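PDB 4TZM: protein HTP-2 from Caenorhabditis elegans, which is a HORMA domain protein of the meiotic chromosome axis that binds a closure motif of its partner HTP-3. Local coordinates for residues Y47-A52 with R176-L181. Sequence-based numbering, arbitrary orientation.
Sequences YVVFSA and RSVQFL
In the helical layer of the HORMA domain, helix 35-56 packs beside helix 164-185, and the two segments meet here through three small aliphatic residues, Val-49, Ala-52 and Val-178. Within 176-181 it is Val-178 that makes the contact, its beta-branch giving two methyls that go to different partners. With CG1 anti to the backbone N (chi1 164°), that methyl reaches CB of Ala-52 at 4.1 Å, while CG2, lying beside the backbone N, meets CG1 of Val-49 at 4.3 Å. The branched side chain thus straddles two positions of the facing helix, three residues apart and so almost one turn from each other. Alanine suits the place where the two segments come nearest: CA of Ala-52 lies 7.2 Å from CA of Val-178, and a lone methyl, its CB directed toward the other segment, is long enough to touch Val-178 and short enough to let the helices come close. Val-49, compact and apolar, suits a buried place where it touches both Val-178 and Met-127 of strand 123-133; Val-178 also rests on Ile-232 of strand 228-235, so both valines are anchored on the sheet.

The polar side chains of Tyr-47 and Ser-51 are engaged away from this seam. Ser-51 OG turns back to donate to Tyr-47 O (2.6 Å), close to head-on to the carbonyl (C=O...OG angle 163°), which also accepts the backbone N of Ser-51. The same hydroxyl is hydrogen-bonded to Leu-79 N, and Tyr-47 OH to Leu-79 O, tying the helix to strand 75-79. Gln-179 makes a comparable link, NE2 to Ser-75 O.

Methyl against methyl is all that joins the two segments. Such a contact, burying 119 Å² summed over both sides, depends on van der Waals fit and exclusion of water.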
loop_
_atom_site.group_PDB
_atom_site.type_symbol
_atom_site.label_atom_id
_atom_site.label_comp_id
_atom_site.label_asym_id
_atom_site.label_seq_id
_atom_site.Cartn_x
_atom_site.Cartn_y
_atom_site.Cartn_z
ATOM N N TYR A 47 -1.456 -5.215 -1.269
ATOM C CA TYR A 47 -1.719 -6.474 -0.576
ATOM C C TYR A 47 -0.592 -6.843 0.386
ATOM O O TYR A 47 -0.841 -7.278 1.512
ATOM C CB TYR A 47 -1.935 -7.597 -1.600
ATOM C CG TYR A 47 -1.932 -9.004 -1.029
ATOM C CD1 TYR A 47 -3.065 -9.540 -0.419
ATOM C CD2 TYR A 47 -0.800 -9.805 -1.120
ATOM C CE1 TYR A 47 -3.061 -10.833 0.097
ATOM C CE2 TYR A 47 -0.786 -11.089 -0.610
ATOM C CZ TYR A 47 -1.917 -11.601 -0.004
ATOM O OH TYR A 47 -1.898 -12.883 0.502
ATOM N N VAL A 48 0.646 -6.659 -0.057
ATOM C CA VAL A 48 1.797 -7.074 0.733
ATOM C C VAL A 48 2.059 -6.122 1.892
ATOM O O VAL A 48 2.234 -6.558 3.027
ATOM C CB VAL A 48 3.060 -7.186 -0.133
ATOM C CG1 VAL A 48 4.292 -7.394 0.741
ATOM C CG2 VAL A 48 2.912 -8.326 -1.129
ATOM N N VAL A 49 2.070 -4.823 1.616
ATOM C CA VAL A 49 2.397 -3.850 2.649
ATOM C C VAL A 49 1.325 -3.803 3.734
ATOM O O VAL A 49 1.644 -3.839 4.917
ATOM C CB VAL A 49 2.612 -2.442 2.048
ATOM C CG1 VAL A 49 2.920 -1.440 3.146
ATOM C CG2 VAL A 49 3.750 -2.477 1.046
ATOM N N PHE A 50 0.056 -3.756 3.341
ATOM C CA PHE A 50 -1.015 -3.702 4.336
ATOM C C PHE A 50 -1.167 -5.002 5.113
ATOM O O PHE A 50 -1.622 -4.988 6.255
ATOM C CB PHE A 50 -2.339 -3.309 3.681
ATOM C CG PHE A 50 -2.455 -1.840 3.443
ATOM C CD1 PHE A 50 -2.470 -0.962 4.515
ATOM C CD2 PHE A 50 -2.515 -1.328 2.162
ATOM C CE1 PHE A 50 -2.561 0.401 4.313
ATOM C CE2 PHE A 50 -2.609 0.037 1.952
ATOM C CZ PHE A 50 -2.630 0.902 3.031
ATOM N N SER A 51 -0.773 -6.118 4.508
ATOM C CA SER A 51 -0.703 -7.380 5.240
ATOM C C SER A 51 0.355 -7.298 6.325
ATOM O O SER A 51 0.124 -7.699 7.467
ATOM C CB SER A 51 -0.391 -8.546 4.305
ATOM O OG SER A 51 -1.508 -8.861 3.501
ATOM N N ALA A 52 1.523 -6.785 5.951
ATOM C CA ALA A 52 2.621 -6.601 6.885
ATOM C C ALA A 52 2.205 -5.696 8.040
ATOM O O ALA A 52 2.491 -5.992 9.195
ATOM C CB ALA A 52 3.839 -6.030 6.168
ATOM N N ARG A 176 10.964 -3.656 5.022
ATOM C CA ARG A 176 11.926 -3.595 6.116
ATOM C C ARG A 176 11.578 -2.461 7.074
ATOM O O ARG A 176 11.587 -2.645 8.287
ATOM C CB ARG A 176 13.352 -3.418 5.587
ATOM C CG ARG A 176 14.063 -4.728 5.275
ATOM C CD ARG A 176 15.562 -4.521 5.098
ATOM N NE ARG A 176 16.318 -5.731 5.415
ATOM C CZ ARG A 176 16.736 -6.614 4.513
ATOM N NH1 ARG A 176 16.483 -6.423 3.225
ATOM N NH2 ARG A 176 17.415 -7.687 4.899
ATOM N N SER A 177 11.260 -1.294 6.525
ATOM C CA SER A 177 10.916 -0.143 7.352
ATOM C C SER A 177 9.635 -0.388 8.147
ATOM O O SER A 177 9.543 -0.006 9.309
ATOM C CB SER A 177 10.776 1.116 6.492
ATOM O OG SER A 177 12.044 1.564 6.038
ATOM N N VAL A 178 8.653 -1.033 7.523
ATOM C CA VAL A 178 7.417 -1.379 8.217
ATOM C C VAL A 178 7.701 -2.315 9.388
ATOM O O VAL A 178 7.308 -2.036 10.523
ATOM C CB VAL A 178 6.388 -2.032 7.266
ATOM C CG1 VAL A 178 5.296 -2.735 8.058
ATOM C CG2 VAL A 178 5.787 -0.988 6.346
ATOM N N GLN A 179 8.398 -3.414 9.114
ATOM C CA GLN A 179 8.752 -4.364 10.164
ATOM C C GLN A 179 9.580 -3.710 11.262
ATOM O O GLN A 179 9.415 -4.028 12.434
ATOM C CB GLN A 179 9.511 -5.552 9.578
ATOM C CG GLN A 179 8.669 -6.399 8.641
ATOM C CD GLN A 179 9.465 -7.498 7.976
ATOM O OE1 GLN A 179 10.694 -7.517 8.043
ATOM N NE2 GLN A 179 8.766 -8.425 7.326
ATOM N N PHE A 180 10.462 -2.790 10.887
ATOM C CA PHE A 180 11.284 -2.108 11.880
ATOM C C PHE A 180 10.461 -1.098 12.683
ATOM O O PHE A 180 10.572 -1.034 13.908
ATOM C CB PHE A 180 12.473 -1.415 11.219
ATOM C CG PHE A 180 13.218 -0.496 12.142
ATOM C CD1 PHE A 180 14.062 -1.002 13.116
ATOM C CD2 PHE A 180 13.066 0.876 12.041
ATOM C CE1 PHE A 180 14.741 -0.155 13.970
ATOM C CE2 PHE A 180 13.744 1.727 12.892
ATOM C CZ PHE A 180 14.581 1.211 13.858
ATOM N N LEU A 181 9.640 -0.315 11.985
ATOM C CA LEU A 181 8.765 0.675 12.616
ATOM C C LEU A 181 7.813 0.050 13.636
ATOM O O LEU A 181 7.693 0.527 14.768
ATOM C CB LEU A 181 7.949 1.415 11.552
ATOM C CG LEU A 181 6.838 2.363 12.011
ATOM C CD1 LEU A 181 7.418 3.509 12.820
ATOM C CD2 LEU A 181 6.051 2.888 10.818
#